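D-aminoacyl-tRNA deacylase (Archaeoglobus fulgidus, PDB 1YQE) probably hydrolyses D-aminoacyl-tRNAs to free tRNA and D-amino acids, using zinc, and so counters the toxicity of D-aminoacyl-tRNA. Local coordinates at residues V91-N96 against S108-S113; G36-Y41 against A66-F71. All coordinates share one frame; numbering follows the deposited sequence.

Contact 1 (V91-N96 against S108-S113)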
ATOM      1  N   VAL A  91      -0.944  -2.115   5.390  1.00 13.57           N
ATOM      2  CA  VAL A  91      -0.670  -1.875   3.985  1.00 13.39           C
ATOM      3  C   VAL A  91      -1.674  -0.839   3.498  1.00 13.84           C
ATOM      4  O   VAL A  91      -2.856  -0.882   3.860  1.00 14.04           O
ATOM      5  CB  VAL A  91      -0.835  -3.154   3.132  1.00 13.39           C
ATOM      6  CG1 VAL A  91      -0.703  -2.817   1.651  1.00 13.73           C
ATOM      7  CG2 VAL A  91       0.222  -4.177   3.522  1.00 13.26           C
ATOM      8  N   HIS A  92      -1.193   0.110   2.702  1.00 13.39           N
ATOM      9  CA  HIS A  92      -2.054   1.135   2.133  1.00 13.27           C
ATOM     10  C   HIS A  92      -1.295   1.881   1.052  1.00 12.90           C
ATOM     11  O   HIS A  92      -0.065   1.819   0.982  1.00 14.66           O
ATOM     12  CB  HIS A  92      -2.521   2.138   3.195  1.00 13.61           C
ATOM     13  CG  HIS A  92      -1.522   3.218   3.500  1.00 15.33           C
ATOM     14  ND1 HIS A  92      -0.504   3.059   4.416  1.00 14.35           N
ATOM     15  CD2 HIS A  92      -1.401   4.480   3.020  1.00 13.59           C
ATOM     16  CE1 HIS A  92       0.198   4.176   4.490  1.00 14.67           C
ATOM     17  NE2 HIS A  92      -0.325   5.054   3.653  1.00 14.80           N
ATOM     18  N   VAL A  93      -2.038   2.573   0.198  1.00 15.07           N
ATOM     19  CA  VAL A  93      -1.439   3.368  -0.860  1.00 14.13           C
ATOM     20  C   VAL A  93      -1.734   4.815  -0.486  1.00 14.81           C
ATOM     21  O   VAL A  93      -2.824   5.128  -0.011  1.00 15.63           O
ATOM     22  CB  VAL A  93      -2.056   3.031  -2.230  1.00 15.25           C
ATOM     23  CG1 VAL A  93      -1.490   3.949  -3.299  1.00 15.15           C
ATOM     24  CG2 VAL A  93      -1.753   1.579  -2.586  1.00 14.58           C
ATOM     25  N   SER A  94      -0.756   5.690  -0.674  1.00 14.45           N
ATOM     26  CA  SER A  94      -0.920   7.098  -0.341  1.00 14.72           C
ATOM     27  C   SER A  94      -1.816   7.824  -1.345  1.00 14.88           C
ATOM     28  O   SER A  94      -1.994   7.377  -2.485  1.00 12.15           O
ATOM     29  CB  SER A  94       0.458   7.768  -0.244  1.00 14.66           C
ATOM     30  OG  SER A  94       1.268   7.457  -1.364  1.00 15.25           O
ATOM     31  N   GLY A  95      -2.395   8.935  -0.900  1.00 13.42           N
ATOM     32  CA  GLY A  95      -3.285   9.717  -1.737  1.00 13.25           C
ATOM     33  C   GLY A  95      -4.272  10.480  -0.873  1.00 14.79           C
ATOM     34  O   GLY A  95      -4.559  10.067   0.251  1.00 13.76           O
ATOM     35  N   ASN A  96      -4.784  11.594  -1.387  1.00 15.57           N
ATOM     36  CA  ASN A  96      -5.730  12.418  -0.635  1.00 16.67           C
ATOM     37  C   ASN A  96      -7.035  12.634  -1.365  1.00 15.92           C
ATOM     38  O   ASN A  96      -7.074  12.672  -2.593  1.00 16.73           O
ATOM     39  CB  ASN A  96      -5.151  13.811  -0.363  1.00 16.18           C
ATOM     40  CG  ASN A  96      -3.877  13.775   0.428  1.00 16.19           C
ATOM     41  OD1 ASN A  96      -3.844  13.256   1.538  1.00 18.98           O
ATOM     42  ND2 ASN A  96      -2.811  14.341  -0.135  1.00 16.68           N
ATOM     43  N   SER A 108      -5.486  14.097  -5.093  1.00 20.44           N
ATOM     44  CA  SER A 108      -4.399  13.529  -5.883  1.00 20.30           C
ATOM     45  C   SER A 108      -4.090  12.149  -5.302  1.00 18.13           C
ATOM     46  O   SER A 108      -4.025  11.979  -4.086  1.00 16.99           O
ATOM     47  CB  SER A 108      -3.168  14.432  -5.811  1.00 21.64           C
ATOM     48  OG  SER A 108      -2.170  14.001  -6.718  1.00 25.20           O
ATOM     49  N   LEU A 109      -3.902  11.170  -6.176  1.00 16.65           N
ATOM     50  CA  LEU A 109      -3.641   9.802  -5.750  1.00 15.02           C
ATOM     51  C   LEU A 109      -2.330   9.249  -6.294  1.00 16.28           C
ATOM     52  O   LEU A 109      -1.951   9.540  -7.424  1.00 15.88           O
ATOM     53  CB  LEU A 109      -4.787   8.898  -6.216  1.00 15.58           C
ATOM     54  CG  LEU A 109      -6.215   9.221  -5.760  1.00 15.65           C
ATOM     55  CD1 LEU A 109      -7.215   8.372  -6.543  1.00 15.71           C
ATOM     56  CD2 LEU A 109      -6.335   8.966  -4.262  1.00 13.56           C
ATOM     57  N   ALA A 110      -1.642   8.449  -5.486  1.00 14.99           N
ATOM     58  CA  ALA A 110      -0.399   7.834  -5.928  1.00 14.41           C
ATOM     59  C   ALA A 110      -0.762   6.569  -6.698  1.00 13.15           C
ATOM     60  O   ALA A 110      -1.816   5.973  -6.475  1.00 13.01           O
ATOM     61  CB  ALA A 110       0.477   7.489  -4.727  1.00 15.45           C
ATOM     62  N   LYS A 111       0.101   6.169  -7.622  1.00 13.59           N
ATOM     63  CA  LYS A 111      -0.128   4.965  -8.406  1.00 14.37           C
ATOM     64  C   LYS A 111       0.021   3.744  -7.488  1.00 13.25           C
ATOM     65  O   LYS A 111       1.068   3.547  -6.884  1.00 14.01           O
ATOM     66  CB  LYS A 111       0.898   4.894  -9.545  1.00 12.93           C
ATOM     67  CG  LYS A 111       0.860   3.632 -10.409  1.00 16.71           C
ATOM     68  CD  LYS A 111      -0.330   3.605 -11.341  1.00 17.54           C
ATOM     69  CE  LYS A 111      -0.154   2.531 -12.412  1.00 16.95           C
ATOM     70  NZ  LYS A 111      -1.301   2.479 -13.357  1.00 17.07           N
ATOM     71  N   PRO A 112      -1.031   2.921  -7.359  1.00 13.01           N
ATOM     72  CA  PRO A 112      -0.927   1.738  -6.491  1.00 13.17           C
ATOM     73  C   PRO A 112      -0.179   0.578  -7.149  1.00 15.08           C
ATOM     74  O   PRO A 112       0.143   0.628  -8.333  1.00 11.50           O
ATOM     75  CB  PRO A 112      -2.386   1.387  -6.208  1.00 15.29           C
ATOM     76  CG  PRO A 112      -3.075   1.796  -7.470  1.00 16.97           C
ATOM     77  CD  PRO A 112      -2.419   3.125  -7.811  1.00 12.74           C
ATOM     78  N   SER A 113       0.104  -0.457  -6.364  1.00 13.87           N
ATOM     79  CA  SER A 113       0.785  -1.653  -6.864  1.00 16.15           C
ATOM     80  C   SER A 113      -0.007  -2.821  -6.274  1.00 14.50           C
ATOM     81  O   SER A 113       0.475  -3.540  -5.395  1.00 18.50           O
ATOM     82  CB  SER A 113       2.236  -1.685  -6.375  1.00 15.65           C
ATOM     83  OG  SER A 113       2.985  -2.678  -7.056  1.00 16.98           O
TER

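Contact 2 (G36-Y41 against A66-F71)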
ATOM      1  N   GLY A  36      23.595  11.837  -4.993  1.00 42.03           N
ATOM      2  CA  GLY A  36      22.629  12.871  -4.677  1.00 41.01           C
ATOM      3  C   GLY A  36      22.304  12.887  -3.196  1.00 40.51           C
ATOM      4  O   GLY A  36      23.188  12.732  -2.352  1.00 40.55           O
ATOM      5  N   GLU A  37      21.027  13.059  -2.882  1.00 39.77           N
ATOM      6  CA  GLU A  37      20.571  13.107  -1.498  1.00 39.25           C
ATOM      7  C   GLU A  37      20.268  11.730  -0.913  1.00 37.72           C
ATOM      8  O   GLU A  37      19.833  11.629   0.234  1.00 38.05           O
ATOM      9  CB  GLU A  37      19.310  13.971  -1.408  1.00 41.22           C
ATOM     10  CG  GLU A  37      18.211  13.535  -2.372  1.00 43.47           C
ATOM     11  CD  GLU A  37      16.903  14.275  -2.157  1.00 45.22           C
ATOM     12  OE1 GLU A  37      16.313  14.131  -1.066  1.00 46.81           O
ATOM     13  OE2 GLU A  37      16.466  15.000  -3.078  1.00 44.57           O
ATOM     14  N   PHE A  38      20.509  10.672  -1.682  1.00 35.61           N
ATOM     15  CA  PHE A  38      20.203   9.325  -1.208  1.00 34.82           C
ATOM     16  C   PHE A  38      21.374   8.390  -0.939  1.00 33.40           C
ATOM     17  O   PHE A  38      22.513   8.628  -1.347  1.00 31.25           O
ATOM     18  CB  PHE A  38      19.274   8.611  -2.198  1.00 35.19           C
ATOM     19  CG  PHE A  38      18.128   9.448  -2.678  1.00 36.14           C
ATOM     20  CD1 PHE A  38      18.230  10.176  -3.860  1.00 36.30           C
ATOM     21  CD2 PHE A  38      16.940   9.508  -1.954  1.00 35.71           C
ATOM     22  CE1 PHE A  38      17.165  10.950  -4.318  1.00 36.21           C
ATOM     23  CE2 PHE A  38      15.871  10.279  -2.403  1.00 35.86           C
ATOM     24  CZ  PHE A  38      15.983  11.001  -3.587  1.00 35.35           C
ATOM     25  N   LYS A  39      21.052   7.308  -0.239  1.00 32.48           N
ATOM     26  CA  LYS A  39      21.994   6.248   0.080  1.00 30.12           C
ATOM     27  C   LYS A  39      21.359   5.046  -0.609  1.00 29.26           C
ATOM     28  O   LYS A  39      20.307   4.568  -0.191  1.00 29.42           O
ATOM     29  CB  LYS A  39      22.068   6.012   1.590  1.00 30.44           C
ATOM     30  CG  LYS A  39      22.602   7.195   2.385  1.00 35.15           C
ATOM     31  CD  LYS A  39      22.566   6.933   3.887  1.00 36.55           C
ATOM     32  CE  LYS A  39      23.492   5.797   4.282  1.00 38.65           C
ATOM     33  NZ  LYS A  39      24.906   6.102   3.930  1.00 40.99           N
ATOM     34  N   LEU A  40      21.981   4.579  -1.683  1.00 27.38           N
ATOM     35  CA  LEU A  40      21.443   3.451  -2.428  1.00 27.44           C
ATOM     36  C   LEU A  40      22.185   2.160  -2.122  1.00 28.52           C
ATOM     37  O   LEU A  40      23.403   2.158  -1.962  1.00 29.56           O
ATOM     38  CB  LEU A  40      21.525   3.725  -3.930  1.00 25.74           C
ATOM     39  CG  LEU A  40      20.959   5.043  -4.457  1.00 27.91           C
ATOM     40  CD1 LEU A  40      21.207   5.119  -5.959  1.00 27.96           C
ATOM     41  CD2 LEU A  40      19.468   5.144  -4.148  1.00 27.10           C
ATOM     42  N   TYR A  41      21.438   1.064  -2.036  1.00 28.56           N
ATOM     43  CA  TYR A  41      22.018  -0.246  -1.785  1.00 28.92           C
ATOM     44  C   TYR A  41      21.612  -1.092  -2.979  1.00 29.59           C
ATOM     45  O   TYR A  41      20.422  -1.306  -3.220  1.00 28.89           O
ATOM     46  CB  TYR A  41      21.472  -0.846  -0.486  1.00 29.63           C
ATOM     47  CG  TYR A  41      21.715   0.018   0.733  1.00 31.24           C
ATOM     48  CD1 TYR A  41      20.892   1.108   1.014  1.00 32.66           C
ATOM     49  CD2 TYR A  41      22.784  -0.237   1.592  1.00 30.93           C
ATOM     50  CE1 TYR A  41      21.126   1.926   2.119  1.00 32.58           C
ATOM     51  CE2 TYR A  41      23.029   0.576   2.700  1.00 31.24           C
ATOM     52  CZ  TYR A  41      22.196   1.655   2.956  1.00 33.19           C
ATOM     53  OH  TYR A  41      22.427   2.466   4.047  1.00 34.27           O
ATOM     54  N   ALA A  66      14.782   7.803  -9.861  1.00 19.35           N
ATOM     55  CA  ALA A  66      14.886   7.234 -11.204  1.00 20.89           C
ATOM     56  C   ALA A  66      16.042   7.809 -12.018  1.00 22.63           C
ATOM     57  O   ALA A  66      16.324   7.350 -13.124  1.00 23.18           O
ATOM     58  CB  ALA A  66      13.579   7.422 -11.952  1.00 19.93           C
ATOM     59  N   LYS A  67      16.704   8.821 -11.474  1.00 22.41           N
ATOM     60  CA  LYS A  67      17.836   9.422 -12.158  1.00 23.48           C
ATOM     61  C   LYS A  67      19.059   8.523 -11.993  1.00 23.15           C
ATOM     62  O   LYS A  67      19.943   8.497 -12.848  1.00 22.15           O
ATOM     63  CB  LYS A  67      18.130  10.804 -11.568  1.00 25.35           C
ATOM     64  CG  LYS A  67      19.390  11.469 -12.103  1.00 26.88           C
ATOM     65  CD  LYS A  67      19.641  12.797 -11.399  1.00 29.96           C
ATOM     66  CE  LYS A  67      21.014  13.365 -11.731  1.00 30.74           C
ATOM     67  NZ  LYS A  67      21.284  14.621 -10.960  1.00 31.44           N
ATOM     68  N   TYR A  68      19.092   7.768 -10.899  1.00 22.71           N
ATOM     69  CA  TYR A  68      20.226   6.906 -10.609  1.00 25.07           C
ATOM     70  C   TYR A  68      20.008   5.413 -10.841  1.00 24.74           C
ATOM     71  O   TYR A  68      20.976   4.666 -11.019  1.00 23.85           O
ATOM     72  CB  TYR A  68      20.680   7.138  -9.169  1.00 24.93           C
ATOM     73  CG  TYR A  68      20.749   8.601  -8.797  1.00 27.01           C
ATOM     74  CD1 TYR A  68      19.752   9.193  -8.019  1.00 27.07           C
ATOM     75  CD2 TYR A  68      21.811   9.397  -9.225  1.00 28.84           C
ATOM     76  CE1 TYR A  68      19.815  10.543  -7.671  1.00 28.90           C
ATOM     77  CE2 TYR A  68      21.882  10.747  -8.886  1.00 29.42           C
ATOM     78  CZ  TYR A  68      20.884  11.313  -8.108  1.00 29.70           C
ATOM     79  OH  TYR A  68      20.961  12.644  -7.760  1.00 29.65           O
ATOM     80  N   ILE A  69      18.751   4.977 -10.830  1.00 23.34           N
ATOM     81  CA  ILE A  69      18.434   3.566 -11.051  1.00 22.84           C
ATOM     82  C   ILE A  69      17.070   3.351 -11.680  1.00 21.47           C
ATOM     83  O   ILE A  69      16.181   4.190 -11.568  1.00 20.43           O
ATOM     84  CB  ILE A  69      18.456   2.751  -9.735  1.00 22.99           C
ATOM     85  CG1 ILE A  69      17.691   3.504  -8.642  1.00 19.21           C
ATOM     86  CG2 ILE A  69      19.887   2.454  -9.330  1.00 25.14           C
ATOM     87  CD1 ILE A  69      17.419   2.668  -7.397  1.00 20.11           C
ATOM     88  N   ASP A  70      16.919   2.210 -12.343  1.00 21.71           N
ATOM     89  CA  ASP A  70      15.660   1.837 -12.977  1.00 21.04           C
ATOM     90  C   ASP A  70      14.925   0.872 -12.058  1.00 21.35           C
ATOM     91  O   ASP A  70      15.513  -0.088 -11.551  1.00 20.14           O
ATOM     92  CB  ASP A  70      15.911   1.134 -14.306  1.00 20.56           C
ATOM     93  CG  ASP A  70      16.272   2.087 -15.416  1.00 22.36           C
ATOM     94  OD1 ASP A  70      16.537   3.277 -15.141  1.00 20.25           O
ATOM     95  OD2 ASP A  70      16.294   1.627 -16.575  1.00 24.28           O
ATOM     96  N   PHE A  71      13.640   1.128 -11.846  1.00 20.07           N
ATOM     97  CA  PHE A  71      12.822   0.267 -11.001  1.00 19.61           C
ATOM     98  C   PHE A  71      11.368   0.361 -11.454  1.00 19.98           C
ATOM     99  O   PHE A  71      10.910   1.421 -11.874  1.00 20.13           O
ATOM    100  CB  PHE A  71      12.987   0.664  -9.526  1.00 18.79           C
ATOM    101  CG  PHE A  71      12.795   2.129  -9.261  1.00 18.01           C
ATOM    102  CD1 PHE A  71      11.532   2.635  -8.958  1.00 18.10           C
ATOM    103  CD2 PHE A  71      13.875   3.004  -9.321  1.00 16.93           C
ATOM    104  CE1 PHE A  71      11.347   3.995  -8.715  1.00 17.20           C
ATOM    105  CE2 PHE A  71      13.703   4.367  -9.081  1.00 19.24           C
ATOM    106  CZ  PHE A  71      12.432   4.862  -8.774  1.00 16.77           C
TER
HETATM  107  O   HOH W   1      19.738  13.701  -5.258  1.00 38.23           O

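Contact 1 (V91-N96 against S108-S113)
The carbonyl O of Ser108 takes the backbone N-H of Asn96 at 2.8 Å, almost straight at the donor (167°). A longer bond runs from Ala110 N to Ser94 O at 3.2 Å. The two bonds frame a single antiparallel bridge, in which Gly95 and Leu109 form a non-hydrogen-bonded pair with Gly95 CA 4.0 Å from Leu109 CA. So close an approach suits Gly95: a CB there would run into Leu109 CD2, and the backbone angles of Gly95 would also jam it against the carbonyl O of Ser94. Further along, the methyl of Ala110 touches Ser94 OG (3.5 Å), a hydroxyl already hydrogen-bonded to the carbonyl of Pro145. Val93 continues the contact with its two methyls. CG1, anti to the backbone N (chi1 176°), rests near Ala110 O, while CG2 meets Pro112 CB at 3.7 Å. Asn96 ND2 gives its N-H groups to the carbonyls of Gly103 and Lys105, tying the side chain to the intervening loop. The bridge thus closes the neck of the long loop that leaves strand 88-92. Val93 reaches Met117 of helix 114-125, which follows Ser113, and Leu109 packs against Phe230, Ala234 and Leu237 of helix 228-238, while His216 of strand 212-218 touches Val93, Leu109 and Pro112.

Contact 2 (G36-Y41 against A66-F71)
Tyr68 lays its side chain across those of Phe38 and Leu40, crossing each at about a right angle. Its CE1 comes to the edge of the Phe38 ring, 4.1 Å from CD1, near that ring's plane. Nearer the backbone, Leu40 CD1 presses on Tyr68 CB at 3.8 Å and makes a looser touch with Ile69 CG2. CG of Tyr68 stands anti to its own carbonyl carbon (chi1 -45°), which sends the ring out toward the turn at Gly36, where the hydroxyl lies 3.5 Å from Gly36 CA. A CB at Gly36 would collide with that oxygen, and the positive phi of the residue also favours glycine. One water joins the two segments in place of a direct hydrogen bond: it accepts the N-H of Glu37 at 2.8 Å and is hydrogen-bonded to Tyr68 OH at 3.0 Å. Gly36 and Glu37 form the tight connection of a beta hairpin, between strands 31-35 and 38-42 at one edge of the mixed sheet, and the loop 66-71 crosses beside it on its way from helix 61-65 to strand 73-81. Exchanging Tyr68 for an alanine would probably leave the bridging water without its partner on this loop and open a gap beside Phe38 and Gly36. One face of the Tyr68 ring carries Lys67 CG over its centre. Glu37 CG lies over a face of Phe38, toward its rim, and Ile61, Lys64 and Leu65 of helix 61-65 also pack on that phenylalanine.

How the contacts relate
Contact 2 closes along the chain before contact 1 opens, strand 73-81 lying between them in sequence. Their centres are about 21 Å apart and their nearest atoms about 10 Å, so they do not touch, yet both reach the same eight-stranded mixed sheet. The centre of contact 2 lies about 21 Å, and that of contact 1 about 7 Å, from the centre of the chain. Contact 2 is toward the edge formed by strand 31-35; contact 1 is where the loop after strand 88-92 meets elements of the second, parallel sheet. The Ser94 side chain of contact 1 is about 8 Å from the bound pyrophosphate; contact 2 joins peripheral parts of the fold.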